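Local coordinates for ThermoDBP-single stranded DNA binding protein (Thermoproteus tenax, PDB 3TEK) that binds single-stranded DNA through a non-canonical fold and probably takes the place of the usual single-stranded DNA-binding protein in the Thermoproteales, at residues Val13-Ile18 with Leu64-Gly69; Val26-Asn31 with Gly58-Ser63; Phe116-Glu121 with Thr138-Trp143. One frame throughout, in Å; residues are numbered along the deposited sequence.

How the contacts relate
All three contacts involve one antiparallel sheet, whose strands follow chain order: 13-20, 23-31, 116-124 and 131-142. Contacts 1 and 2 both set helix 52-68 against this sheet, and their centres are about 7 Å apart. Both segments of contact 2 fall between those of contact 1 in the sequence. A salt bridge joins them, from Glu16 OE2 to Arg29 NH2 at 2.5 Å. Contact 3 pairs the last two strands. Its centre is about 16 Å from that of contact 2. The two meet between neighbouring strands, where Trp30 N and Thr120 O, 3.0 Å apart, probably hydrogen-bond. Contacts 1 and 3 do not touch; their centres are about 22 Å apart.

Contact 1 of 3, residues Val13-Ile18 with Leu64-Gly69; sequences VRSELI and LREQFG
Gln67 turns the flat end of its side chain to the strand residues Ser15 and Leu17. Gln67 NE2 donates a hydrogen bond to Ser15 OG at 3.0 Å. The bond is nearly straight, with an N-H...O angle of 167°, and the hydroxyl oxygen lies close to the amide plane. The chain of Gln67 is bent at its second torsion (chi2 -48°), which lays the NE2-OE1 edge of the amide alongside the strand, NE2 by Ser15 and OE1 by Leu17. The other end of the amide is held through water. One water accepts from Leu17 N and donates to Gln67 OE1 at 3.0 Å, so both ends of the amide are bonded and its rotation is fixed. A second water accepts from Ser15 N and makes a weak bond to Glu66 OE1.

The contact joins the outer strand 13-20 of the antiparallel sheet to the last turn of helix 52-68. It lies at the surface. Leu17 and Gln67 pass alongside each other, Leu17 reaching for the helix and Gln67 for the strand, with Leu17 CD2 3.7 Å from Gln67 CB. Leu17 CD2 also reaches Phe68 CZ at 3.6 Å, approaching the ring obliquely. Leu17 and Phe68 both also touch Val26 on the next strand. Glu16 points away from the helix, and its carboxylate forms a salt bridge with Arg29.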
ATOM      1  N   VAL A  13      -6.800  -4.907   5.319  1.00 64.34           N
ATOM      2  CA  VAL A  13      -5.533  -4.648   5.956  1.00 60.73           C
ATOM      3  C   VAL A  13      -5.362  -5.606   7.115  1.00 57.45           C
ATOM      4  O   VAL A  13      -6.257  -5.729   7.943  1.00 56.77           O
ATOM      5  CB  VAL A  13      -5.446  -3.210   6.505  1.00 59.51           C
ATOM      6  CG1 VAL A  13      -4.040  -2.948   7.073  1.00 58.20           C
ATOM      7  CG2 VAL A  13      -5.777  -2.197   5.423  1.00 57.68           C
ATOM      8  N   ARG A  14      -4.233  -6.308   7.147  1.00 54.87           N
ATOM      9  CA  ARG A  14      -3.869  -7.139   8.295  1.00 56.14           C
ATOM     10  C   ARG A  14      -2.453  -6.760   8.750  1.00 50.89           C
ATOM     11  O   ARG A  14      -1.634  -6.385   7.926  1.00 46.98           O
ATOM     12  CB  ARG A  14      -3.889  -8.621   7.899  1.00 63.48           C
ATOM     13  CG  ARG A  14      -5.223  -9.158   7.386  1.00 71.83           C
ATOM     14  CD  ARG A  14      -5.055 -10.568   6.768  1.00 81.60           C
ATOM     15  NE  ARG A  14      -4.444 -10.528   5.425  1.00 90.64           N
ATOM     16  CZ  ARG A  14      -3.910 -11.582   4.796  1.00 97.69           C
ATOM     17  NH1 ARG A  14      -3.875 -12.794   5.361  1.00102.08           N
ATOM     18  NH2 ARG A  14      -3.384 -11.417   3.588  1.00 98.57           N
ATOM     19  N   SER A  15      -2.176  -6.882  10.050  1.00 48.20           N
ATOM     20  CA  SER A  15      -0.862  -6.575  10.590  1.00 45.52           C
ATOM     21  C   SER A  15      -0.416  -7.470  11.754  1.00 47.50           C
ATOM     22  O   SER A  15      -1.203  -8.177  12.385  1.00 47.81           O
ATOM     23  CB  SER A  15      -0.814  -5.118  11.025  1.00 44.84           C
ATOM     24  OG  SER A  15      -1.710  -4.868  12.085  1.00 45.16           O
ATOM     25  N   GLU A  16       0.876  -7.441  12.021  1.00 48.15           N
ATOM     26  CA  GLU A  16       1.428  -8.041  13.231  1.00 48.90           C
ATOM     27  C   GLU A  16       2.754  -7.386  13.563  1.00 47.64           C
ATOM     28  O   GLU A  16       3.371  -6.716  12.723  1.00 45.93           O
ATOM     29  CB  GLU A  16       1.602  -9.555  13.082  1.00 53.46           C
ATOM     30  CG  GLU A  16       2.541 -10.012  11.974  1.00 54.56           C
ATOM     31  CD  GLU A  16       2.449 -11.511  11.760  1.00 60.23           C
ATOM     32  OE1 GLU A  16       2.965 -12.274  12.605  1.00 60.71           O
ATOM     33  OE2 GLU A  16       1.833 -11.924  10.754  1.00 62.27           O
ATOM     34  N   LEU A  17       3.179  -7.569  14.804  1.00 46.83           N
ATOM     35  CA  LEU A  17       4.459  -7.032  15.217  1.00 47.49           C
ATOM     36  C   LEU A  17       5.578  -8.015  14.899  1.00 46.45           C
ATOM     37  O   LEU A  17       5.389  -9.217  14.877  1.00 48.31           O
ATOM     38  CB  LEU A  17       4.446  -6.667  16.705  1.00 48.14           C
ATOM     39  CG  LEU A  17       3.589  -5.426  17.016  1.00 50.75           C
ATOM     40  CD1 LEU A  17       3.570  -5.111  18.506  1.00 51.48           C
ATOM     41  CD2 LEU A  17       4.052  -4.191  16.247  1.00 48.66           C
ATOM     42  N   ILE A  18       6.752  -7.476  14.654  1.00 45.90           N
ATOM     43  CA  ILE A  18       7.935  -8.279  14.641  1.00 46.91           C
ATOM     44  C   ILE A  18       9.012  -7.578  15.438  1.00 46.16           C
ATOM     45  O   ILE A  18       9.049  -6.355  15.519  1.00 47.69           O
ATOM     46  CB  ILE A  18       8.397  -8.571  13.211  1.00 50.71           C
ATOM     47  CG1 ILE A  18       8.786  -7.332  12.478  1.00 49.31           C
ATOM     48  CG2 ILE A  18       7.246  -9.231  12.359  1.00 51.20           C
ATOM     49  CD1 ILE A  18       8.698  -7.596  10.895  1.00 52.59           C
ATOM     50  N   LEU A  64      -1.241   0.694  13.170  1.00 43.69           N
ATOM     51  CA  LEU A  64      -0.624   1.207  14.374  1.00 44.92           C
ATOM     52  C   LEU A  64      -1.565   1.131  15.589  1.00 46.50           C
ATOM     53  O   LEU A  64      -1.148   0.765  16.680  1.00 45.72           O
ATOM     54  CB  LEU A  64      -0.097   2.628  14.158  1.00 44.30           C
ATOM     55  CG  LEU A  64       1.202   2.720  13.336  1.00 42.93           C
ATOM     56  CD1 LEU A  64       1.412   4.108  12.852  1.00 43.31           C
ATOM     57  CD2 LEU A  64       2.442   2.226  14.110  1.00 42.53           C
ATOM     58  N   ARG A  65      -2.819   1.478  15.368  1.00 47.13           N
ATOM     59  CA  ARG A  65      -3.861   1.328  16.374  1.00 53.35           C
ATOM     60  C   ARG A  65      -4.041  -0.120  16.805  1.00 54.52           C
ATOM     61  O   ARG A  65      -4.148  -0.386  17.994  1.00 50.04           O
ATOM     62  CB  ARG A  65      -5.202   1.850  15.851  1.00 55.96           C
ATOM     63  CG  ARG A  65      -5.245   3.335  15.710  1.00 60.37           C
ATOM     64  CD  ARG A  65      -6.674   3.854  15.428  1.00 68.39           C
ATOM     65  NE  ARG A  65      -6.615   4.992  14.506  1.00 73.82           N
ATOM     66  CZ  ARG A  65      -6.886   4.950  13.200  1.00 76.40           C
ATOM     67  NH1 ARG A  65      -7.304   3.823  12.619  1.00 76.46           N
ATOM     68  NH2 ARG A  65      -6.772   6.064  12.480  1.00 78.92           N
ATOM     69  N   GLU A  66      -4.097  -1.031  15.825  1.00 54.89           N
ATOM     70  CA  GLU A  66      -4.219  -2.481  16.087  1.00 56.82           C
ATOM     71  C   GLU A  66      -3.114  -2.960  17.009  1.00 56.27           C
ATOM     72  O   GLU A  66      -3.361  -3.546  18.077  1.00 54.83           O
ATOM     73  CB  GLU A  66      -4.106  -3.273  14.788  1.00 61.84           C
ATOM     74  CG  GLU A  66      -5.396  -3.502  14.077  1.00 70.54           C
ATOM     75  CD  GLU A  66      -6.148  -4.706  14.641  1.00 77.72           C
ATOM     76  OE1 GLU A  66      -5.531  -5.798  14.775  1.00 79.81           O
ATOM     77  OE2 GLU A  66      -7.354  -4.552  14.943  1.00 81.16           O
ATOM     78  N   GLN A  67      -1.881  -2.679  16.604  1.00 51.75           N
ATOM     79  CA  GLN A  67      -0.735  -3.218  17.317  1.00 51.36           C
ATOM     80  C   GLN A  67      -0.359  -2.515  18.633  1.00 49.70           C
ATOM     81  O   GLN A  67       0.079  -3.186  19.564  1.00 50.58           O
ATOM     82  CB  GLN A  67       0.478  -3.300  16.380  1.00 49.83           C
ATOM     83  CG  GLN A  67       0.226  -4.228  15.190  1.00 50.80           C
ATOM     84  CD  GLN A  67      -0.370  -5.566  15.598  1.00 51.12           C
ATOM     85  OE1 GLN A  67      -0.018  -6.134  16.638  1.00 51.92           O
ATOM     86  NE2 GLN A  67      -1.272  -6.083  14.771  1.00 50.95           N
ATOM     87  N   PHE A  68      -0.507  -1.197  18.702  1.00 47.68           N
ATOM     88  CA  PHE A  68      -0.078  -0.432  19.892  1.00 50.20           C
ATOM     89  C   PHE A  68      -1.210   0.226  20.702  1.00 52.09           C
ATOM     90  O   PHE A  68      -0.931   0.968  21.637  1.00 52.02           O
ATOM     91  CB  PHE A  68       0.900   0.662  19.482  1.00 47.49           C
ATOM     92  CG  PHE A  68       2.131   0.140  18.827  1.00 48.35           C
ATOM     93  CD1 PHE A  68       3.129  -0.468  19.587  1.00 50.23           C
ATOM     94  CD2 PHE A  68       2.296   0.255  17.458  1.00 46.51           C
ATOM     95  CE1 PHE A  68       4.275  -0.965  18.986  1.00 51.57           C
ATOM     96  CE2 PHE A  68       3.439  -0.231  16.829  1.00 48.77           C
ATOM     97  CZ  PHE A  68       4.442  -0.839  17.599  1.00 51.58           C
ATOM     98  N   GLY A  69      -2.462  -0.013  20.311  1.00 51.70           N
ATOM     99  CA  GLY A  69      -3.628   0.619  20.940  1.00 54.42           C
ATOM    100  C   GLY A  69      -3.764   2.105  20.633  1.00 54.29           C
ATOM    101  O   GLY A  69      -3.245   2.572  19.630  1.00 54.41           O
TER
HETATM  102  O   HOH W   1      -4.711  -7.200  11.871  1.00 48.06           O
HETATM  103  O   HOH W   2       1.523  -8.754  16.407  1.00 47.76           O

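Contact 2 of 3, residues Val26-Asn31 with Gly58-Ser63; sequences VLIRWN and GAVAGS
Ile28 and Trp30 point from strand 26-31 toward Ser63 and Ala59 of the helix. This is helix-on-sheet packing: helix 52-68 lies over one face of the antiparallel sheet. The two short segments run at 135° to each other, and their axes come within 9.6 Å. Every touching residue is buried. Val26, Ile28 and Trp30 face the helix, while Leu27 and Arg29 between them point away.

The aliphatic contacts centre on Ile28. Its CG1 is anti to the carbonyl carbon (chi1 -57°) and the chain continues extended, which carries CD1 out to the helix. Ile28 CD1 meets Ser63 OG at 3.6 Å and Ser63 CB at 3.8 Å. It comes more loosely to Val60 CG2. Two residues earlier, on the same face of the strand, Val26 CG1 reaches Ser63 CB at 4.0 Å.

The aromatic contact is a CH-pi interaction. Ala59 CB sits over one face of Trp30, 4.2 Å from the centroid of the five-membered ring and 18° off its normal. The nearest ring atom to this methyl is Trp30 CD1, 4.0 Å from Ala59 CB. Phe52, earlier on the same helix, meets Trp30 edge-to-face, and Leu55 and Leu56 also touch the indole.

No hydrogen bond crosses between strand and helix. Ser63 OG lies among apolar groups, and it is bonded within the helix. The hydroxyl donates back one turn to the carbonyl of Ala59. Ala59 O also accepts from Ser63 N at 3.0 Å. The two donors approach from opposite faces of the carbonyl plane, with Ser63 OG 2.8 Å from Ala59 O.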
ATOM      1  N   VAL A  26       6.185  -3.141  12.308  1.00 40.60           N
ATOM      2  CA  VAL A  26       4.849  -3.557  11.933  1.00 39.57           C
ATOM      3  C   VAL A  26       4.887  -4.145  10.540  1.00 39.01           C
ATOM      4  O   VAL A  26       5.194  -3.445   9.567  1.00 40.18           O
ATOM      5  CB  VAL A  26       3.844  -2.393  12.002  1.00 40.03           C
ATOM      6  CG1 VAL A  26       2.411  -2.912  11.763  1.00 39.21           C
ATOM      7  CG2 VAL A  26       3.926  -1.668  13.381  1.00 41.35           C
ATOM      8  N   LEU A  27       4.606  -5.446  10.460  1.00 39.58           N
ATOM      9  CA  LEU A  27       4.371  -6.105   9.168  1.00 40.69           C
ATOM     10  C   LEU A  27       2.930  -5.858   8.734  1.00 41.28           C
ATOM     11  O   LEU A  27       2.006  -6.196   9.462  1.00 41.40           O
ATOM     12  CB  LEU A  27       4.649  -7.599   9.273  1.00 42.05           C
ATOM     13  CG  LEU A  27       4.431  -8.471   8.040  1.00 44.31           C
ATOM     14  CD1 LEU A  27       5.212  -7.970   6.835  1.00 45.22           C
ATOM     15  CD2 LEU A  27       4.832  -9.883   8.360  1.00 46.62           C
ATOM     16  N   ILE A  28       2.741  -5.252   7.563  1.00 41.71           N
ATOM     17  CA  ILE A  28       1.413  -4.935   7.093  1.00 43.00           C
ATOM     18  C   ILE A  28       1.128  -5.675   5.785  1.00 46.98           C
ATOM     19  O   ILE A  28       1.893  -5.594   4.821  1.00 48.27           O
ATOM     20  CB  ILE A  28       1.238  -3.451   6.862  1.00 42.99           C
ATOM     21  CG1 ILE A  28       1.546  -2.661   8.142  1.00 41.62           C
ATOM     22  CG2 ILE A  28      -0.175  -3.149   6.368  1.00 43.93           C
ATOM     23  CD1 ILE A  28       1.365  -1.203   7.961  1.00 43.21           C
ATOM     24  N   ARG A  29       0.011  -6.396   5.775  1.00 48.50           N
ATOM     25  CA  ARG A  29      -0.499  -7.036   4.584  1.00 52.45           C
ATOM     26  C   ARG A  29      -1.637  -6.173   4.090  1.00 50.38           C
ATOM     27  O   ARG A  29      -2.623  -5.990   4.797  1.00 50.40           O
ATOM     28  CB  ARG A  29      -0.999  -8.448   4.890  1.00 58.11           C
ATOM     29  CG  ARG A  29       0.112  -9.390   5.339  1.00 66.60           C
ATOM     30  CD  ARG A  29      -0.389 -10.720   5.873  1.00 74.24           C
ATOM     31  NE  ARG A  29       0.713 -11.415   6.545  1.00 80.99           N
ATOM     32  CZ  ARG A  29       0.760 -11.783   7.829  1.00 85.36           C
ATOM     33  NH1 ARG A  29      -0.266 -11.580   8.655  1.00 89.34           N
ATOM     34  NH2 ARG A  29       1.849 -12.401   8.287  1.00 85.02           N
ATOM     35  N   TRP A  30      -1.506  -5.661   2.870  1.00 49.12           N
ATOM     36  CA  TRP A  30      -2.427  -4.662   2.365  1.00 50.17           C
ATOM     37  C   TRP A  30      -2.996  -5.052   1.005  1.00 49.10           C
ATOM     38  O   TRP A  30      -2.253  -5.274   0.062  1.00 47.04           O
ATOM     39  CB  TRP A  30      -1.690  -3.321   2.298  1.00 51.64           C
ATOM     40  CG  TRP A  30      -2.434  -2.194   1.650  1.00 52.87           C
ATOM     41  CD1 TRP A  30      -3.752  -1.897   1.785  1.00 55.83           C
ATOM     42  CD2 TRP A  30      -1.889  -1.208   0.765  1.00 53.02           C
ATOM     43  NE1 TRP A  30      -4.067  -0.790   1.048  1.00 55.47           N
ATOM     44  CE2 TRP A  30      -2.946  -0.345   0.404  1.00 53.97           C
ATOM     45  CE3 TRP A  30      -0.623  -0.983   0.229  1.00 51.04           C
ATOM     46  CZ2 TRP A  30      -2.772   0.741  -0.459  1.00 52.33           C
ATOM     47  CZ3 TRP A  30      -0.449   0.097  -0.629  1.00 52.86           C
ATOM     48  CH2 TRP A  30      -1.522   0.949  -0.959  1.00 51.98           C
ATOM     49  N   ASN A  31      -4.313  -5.171   0.920  1.00 51.57           N
ATOM     50  CA  ASN A  31      -4.975  -5.345  -0.375  1.00 52.01           C
ATOM     51  C   ASN A  31      -5.678  -4.066  -0.730  1.00 49.90           C
ATOM     52  O   ASN A  31      -6.446  -3.559   0.048  1.00 49.91           O
ATOM     53  CB  ASN A  31      -5.974  -6.513  -0.376  1.00 57.12           C
ATOM     54  CG  ASN A  31      -6.527  -6.843  -1.802  1.00 60.08           C
ATOM     55  OD1 ASN A  31      -6.640  -5.968  -2.674  1.00 59.23           O
ATOM     56  ND2 ASN A  31      -6.871  -8.115  -2.026  1.00 66.19           N
ATOM     57  N   GLY A  58      -4.535   5.082   5.645  1.00 46.90           N
ATOM     58  CA  GLY A  58      -5.501   4.365   6.469  1.00 48.06           C
ATOM     59  C   GLY A  58      -4.958   3.018   6.887  1.00 46.78           C
ATOM     60  O   GLY A  58      -5.123   2.599   8.033  1.00 47.51           O
ATOM     61  N   ALA A  59      -4.265   2.352   5.964  1.00 44.54           N
ATOM     62  CA  ALA A  59      -3.651   1.069   6.278  1.00 44.10           C
ATOM     63  C   ALA A  59      -2.595   1.202   7.392  1.00 41.74           C
ATOM     64  O   ALA A  59      -2.558   0.388   8.311  1.00 43.31           O
ATOM     65  CB  ALA A  59      -3.038   0.415   5.005  1.00 42.50           C
ATOM     66  N   VAL A  60      -1.766   2.241   7.321  1.00 39.61           N
ATOM     67  CA  VAL A  60      -0.725   2.438   8.342  1.00 39.80           C
ATOM     68  C   VAL A  60      -1.325   2.820   9.682  1.00 40.27           C
ATOM     69  O   VAL A  60      -0.959   2.251  10.712  1.00 44.19           O
ATOM     70  CB  VAL A  60       0.299   3.451   7.842  1.00 38.46           C
ATOM     71  CG1 VAL A  60       1.262   3.848   8.922  1.00 38.56           C
ATOM     72  CG2 VAL A  60       1.008   2.848   6.578  1.00 37.18           C
ATOM     73  N   ALA A  61      -2.226   3.786   9.681  1.00 42.23           N
ATOM     74  CA  ALA A  61      -2.805   4.322  10.927  1.00 43.66           C
ATOM     75  C   ALA A  61      -3.574   3.217  11.608  1.00 46.27           C
ATOM     76  O   ALA A  61      -3.431   3.022  12.812  1.00 48.77           O
ATOM     77  CB  ALA A  61      -3.733   5.497  10.639  1.00 45.06           C
ATOM     78  N   GLY A  62      -4.374   2.490  10.819  1.00 46.86           N
ATOM     79  CA  GLY A  62      -5.140   1.349  11.307  1.00 49.33           C
ATOM     80  C   GLY A  62      -4.261   0.270  11.920  1.00 48.69           C
ATOM     81  O   GLY A  62      -4.560  -0.223  12.994  1.00 47.96           O
ATOM     82  N   SER A  63      -3.169  -0.088  11.242  1.00 46.06           N
ATOM     83  CA  SER A  63      -2.239  -1.083  11.791  1.00 44.99           C
ATOM     84  C   SER A  63      -1.571  -0.586  13.094  1.00 45.02           C
ATOM     85  O   SER A  63      -1.365  -1.364  14.015  1.00 45.42           O
ATOM     86  CB  SER A  63      -1.185  -1.490  10.774  1.00 44.88           C
ATOM     87  OG  SER A  63      -1.793  -1.998   9.581  1.00 46.90           O
TER

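Contact 3 of 3, residues Phe116-Glu121 with Thr138-Trp143; sequences FMISTE and TQLIYW
Segments 116-121 and 138-143 pair antiparallel, with Met117-Ile141 and Ser119-Gln139 as hydrogen-bonded pairs. The shortest of the four N-H...O bonds runs from Gln139 N to Ser119 O at 2.7 Å. The longest, from Ile141 N to Met117 O, is 3.0 Å. On the face with Phe116, Ile118 and Leu140, the methyl Leu140 CD1 is shared. Leu140 CD1 lies 3.6 Å from Ile118 CG1 and 3.8 Å from Phe116 CD1. With CG of Leu140 opposite its backbone N (chi1 -171°), this branch reaches across to the partner strand.

On the other face, Met117 and Ile141 lie side by side. The chain of Met117, extended beyond CG, carries Met117 CE to Ile141 CG2 at 3.9 Å and Trp143 CH2 at 3.8 Å. The indole of Trp143 also brings its edge to Phe116 CA, 3.7 Å from Trp143 CZ3.

Thr120 OG1 accepts from Trp133, and Thr138 OG1 bonds to the backbone O of Arg135. The contact is part of a beta hairpin at one edge of the sheet. Helix 83-108 covers the Ile118 face: Trp99 packs on Ile118, Thr138 and Leu140, while Phe100 meets Phe116. Strand 23-31 adjoins strand 116-124, with Trp30 backbone-bonded to Thr120.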
ATOM      1  N   PHE A 116      -8.850  -4.664 -11.245  1.00 54.55           N
ATOM      2  CA  PHE A 116      -7.883  -5.521 -10.553  1.00 52.70           C
ATOM      3  C   PHE A 116      -7.779  -5.208  -9.055  1.00 52.78           C
ATOM      4  O   PHE A 116      -8.276  -4.175  -8.581  1.00 51.17           O
ATOM      5  CB  PHE A 116      -6.489  -5.369 -11.180  1.00 50.50           C
ATOM      6  CG  PHE A 116      -5.949  -3.977 -11.124  1.00 49.33           C
ATOM      7  CD1 PHE A 116      -5.322  -3.494  -9.963  1.00 50.53           C
ATOM      8  CD2 PHE A 116      -6.078  -3.128 -12.210  1.00 48.58           C
ATOM      9  CE1 PHE A 116      -4.835  -2.181  -9.908  1.00 50.77           C
ATOM     10  CE2 PHE A 116      -5.611  -1.811 -12.165  1.00 49.38           C
ATOM     11  CZ  PHE A 116      -4.981  -1.338 -11.030  1.00 50.92           C
ATOM     12  N   MET A 117      -7.073  -6.040  -8.330  1.00 30.00           N
ATOM     13  CA  MET A 117      -6.625  -5.666  -7.022  1.00 30.00           C
ATOM     14  C   MET A 117      -5.200  -6.123  -6.771  1.00 30.00           C
ATOM     15  O   MET A 117      -4.769  -7.125  -7.280  1.00 30.00           O
ATOM     16  CB  MET A 117      -7.566  -6.178  -5.954  1.00 20.00           C
ATOM     17  CG  MET A 117      -7.912  -7.583  -6.084  1.00 20.00           C
ATOM     18  SD  MET A 117      -9.235  -8.061  -5.001  1.00 20.00           S
ATOM     19  CE  MET A 117      -9.430  -9.705  -5.540  1.00 20.00           C
ATOM     20  N   ILE A 118      -4.464  -5.360  -6.007  1.00 53.22           N
ATOM     21  CA  ILE A 118      -3.106  -5.713  -5.706  1.00 51.16           C
ATOM     22  C   ILE A 118      -3.008  -6.034  -4.240  1.00 51.48           C
ATOM     23  O   ILE A 118      -3.509  -5.318  -3.429  1.00 52.97           O
ATOM     24  CB  ILE A 118      -2.195  -4.561  -6.025  1.00 50.81           C
ATOM     25  CG1 ILE A 118      -2.247  -4.295  -7.512  1.00 51.89           C
ATOM     26  CG2 ILE A 118      -0.787  -4.838  -5.607  1.00 49.56           C
ATOM     27  CD1 ILE A 118      -1.695  -3.017  -7.905  1.00 51.21           C
ATOM     28  N   SER A 119      -2.373  -7.133  -3.913  1.00 51.82           N
ATOM     29  CA  SER A 119      -2.039  -7.400  -2.532  1.00 54.17           C
ATOM     30  C   SER A 119      -0.518  -7.361  -2.418  1.00 53.58           C
ATOM     31  O   SER A 119       0.215  -7.907  -3.273  1.00 51.02           O
ATOM     32  CB  SER A 119      -2.544  -8.751  -2.071  1.00 56.99           C
ATOM     33  OG  SER A 119      -1.827  -9.765  -2.737  1.00 63.57           O
ATOM     34  N   THR A 120      -0.050  -6.719  -1.368  1.00 49.66           N
ATOM     35  CA  THR A 120       1.385  -6.642  -1.132  1.00 50.83           C
ATOM     36  C   THR A 120       1.671  -6.616   0.359  1.00 47.95           C
ATOM     37  O   THR A 120       0.752  -6.606   1.181  1.00 50.63           O
ATOM     38  CB  THR A 120       2.000  -5.437  -1.857  1.00 51.55           C
ATOM     39  OG1 THR A 120       3.445  -5.540  -1.813  1.00 53.15           O
ATOM     40  CG2 THR A 120       1.478  -4.122  -1.254  1.00 52.91           C
ATOM     41  N   GLU A 121       2.944  -6.678   0.701  1.00 47.31           N
ATOM     42  CA  GLU A 121       3.379  -6.618   2.090  1.00 45.64           C
ATOM     43  C   GLU A 121       4.359  -5.485   2.285  1.00 43.40           C
ATOM     44  O   GLU A 121       5.209  -5.243   1.428  1.00 40.44           O
ATOM     45  CB  GLU A 121       4.072  -7.903   2.493  1.00 48.91           C
ATOM     46  CG  GLU A 121       3.182  -9.107   2.515  1.00 54.19           C
ATOM     47  CD  GLU A 121       3.775 -10.252   3.351  1.00 56.08           C
ATOM     48  OE1 GLU A 121       4.916 -10.137   3.889  1.00 56.76           O
ATOM     49  OE2 GLU A 121       3.075 -11.262   3.463  1.00 59.45           O
ATOM     50  N   THR A 138       4.308  -9.223  -3.757  1.00 51.13           N
ATOM     51  CA  THR A 138       3.291  -8.452  -4.446  1.00 51.50           C
ATOM     52  C   THR A 138       2.533  -9.359  -5.408  1.00 53.35           C
ATOM     53  O   THR A 138       3.159 -10.081  -6.167  1.00 55.22           O
ATOM     54  CB  THR A 138       3.920  -7.290  -5.219  1.00 50.47           C
ATOM     55  OG1 THR A 138       4.654  -6.466  -4.304  1.00 51.03           O
ATOM     56  CG2 THR A 138       2.847  -6.443  -5.897  1.00 49.72           C
ATOM     57  N   GLN A 139       1.203  -9.332  -5.387  1.00 56.46           N
ATOM     58  CA  GLN A 139       0.407 -10.126  -6.346  1.00 58.05           C
ATOM     59  C   GLN A 139      -0.784  -9.378  -6.881  1.00 56.81           C
ATOM     60  O   GLN A 139      -1.335  -8.504  -6.220  1.00 55.05           O
ATOM     61  CB  GLN A 139      -0.067 -11.420  -5.706  1.00 64.27           C
ATOM     62  CG  GLN A 139       0.993 -12.521  -5.772  1.00 72.55           C
ATOM     63  CD  GLN A 139       1.036 -13.336  -4.527  1.00 79.83           C
ATOM     64  OE1 GLN A 139      -0.003 -13.796  -4.053  1.00 89.63           O
ATOM     65  NE2 GLN A 139       2.243 -13.517  -3.966  1.00 83.75           N
ATOM     66  N   LEU A 140      -1.146  -9.729  -8.107  1.00 54.01           N
ATOM     67  CA  LEU A 140      -2.259  -9.128  -8.804  1.00 53.19           C
ATOM     68  C   LEU A 140      -3.329 -10.159  -9.059  1.00 53.92           C
ATOM     69  O   LEU A 140      -3.058 -11.275  -9.542  1.00 56.69           O
ATOM     70  CB  LEU A 140      -1.803  -8.596 -10.151  1.00 54.90           C
ATOM     71  CG  LEU A 140      -2.827  -7.756 -10.896  1.00 54.50           C
ATOM     72  CD1 LEU A 140      -2.778  -6.332 -10.383  1.00 54.52           C
ATOM     73  CD2 LEU A 140      -2.590  -7.842 -12.422  1.00 57.69           C
ATOM     74  N   ILE A 141      -4.554  -9.789  -8.739  1.00 53.20           N
ATOM     75  CA  ILE A 141      -5.699 -10.505  -9.241  1.00 53.67           C
ATOM     76  C   ILE A 141      -6.400  -9.535 -10.174  1.00 51.47           C
ATOM     77  O   ILE A 141      -6.560  -8.361  -9.835  1.00 47.85           O
ATOM     78  CB  ILE A 141      -6.639 -10.952  -8.128  1.00 57.87           C
ATOM     79  CG1 ILE A 141      -5.978 -12.063  -7.311  1.00 60.20           C
ATOM     80  CG2 ILE A 141      -7.970 -11.493  -8.741  1.00 56.08           C
ATOM     81  CD1 ILE A 141      -5.991 -13.444  -8.047  1.00 63.57           C
ATOM     82  N   TYR A 142      -6.782 -10.021 -11.352  1.00 48.67           N
ATOM     83  CA  TYR A 142      -7.319  -9.148 -12.406  1.00 49.64           C
ATOM     84  C   TYR A 142      -8.534  -9.794 -13.069  1.00 49.51           C
ATOM     85  O   TYR A 142      -8.743 -10.986 -12.946  1.00 52.19           O
ATOM     86  CB  TYR A 142      -6.236  -8.814 -13.441  1.00 49.29           C
ATOM     87  CG  TYR A 142      -5.710  -9.995 -14.222  1.00 50.81           C
ATOM     88  CD1 TYR A 142      -6.195 -10.283 -15.499  1.00 51.43           C
ATOM     89  CD2 TYR A 142      -4.724 -10.823 -13.697  1.00 52.33           C
ATOM     90  CE1 TYR A 142      -5.705 -11.371 -16.221  1.00 55.01           C
ATOM     91  CE2 TYR A 142      -4.224 -11.921 -14.423  1.00 54.97           C
ATOM     92  CZ  TYR A 142      -4.723 -12.182 -15.679  1.00 56.65           C
ATOM     93  OH  TYR A 142      -4.246 -13.246 -16.400  1.00 61.66           O
ATOM     94  N   TRP A 143      -9.338  -8.991 -13.746  1.00 50.74           N
ATOM     95  CA  TRP A 143     -10.587  -9.471 -14.330  1.00 50.26           C
ATOM     96  C   TRP A 143     -10.427  -9.636 -15.851  1.00 51.37           C
ATOM     97  O   TRP A 143      -9.902  -8.765 -16.512  1.00 50.57           O
ATOM     98  CB  TRP A 143     -11.720  -8.530 -13.981  1.00 51.23           C
ATOM     99  CG  TRP A 143     -12.383  -8.835 -12.633  1.00 54.82           C
ATOM    100  CD1 TRP A 143     -13.627  -9.370 -12.436  1.00 55.50           C
ATOM    101  CD2 TRP A 143     -11.842  -8.605 -11.324  1.00 55.23           C
ATOM    102  NE1 TRP A 143     -13.894  -9.494 -11.087  1.00 58.24           N
ATOM    103  CE2 TRP A 143     -12.815  -9.034 -10.383  1.00 59.40           C
ATOM    104  CE3 TRP A 143     -10.648  -8.066 -10.857  1.00 56.83           C
ATOM    105  CZ2 TRP A 143     -12.610  -8.961  -9.000  1.00 60.90           C
ATOM    106  CZ3 TRP A 143     -10.445  -7.993  -9.475  1.00 60.12           C
ATOM    107  CH2 TRP A 143     -11.434  -8.434  -8.566  1.00 59.10           C
TER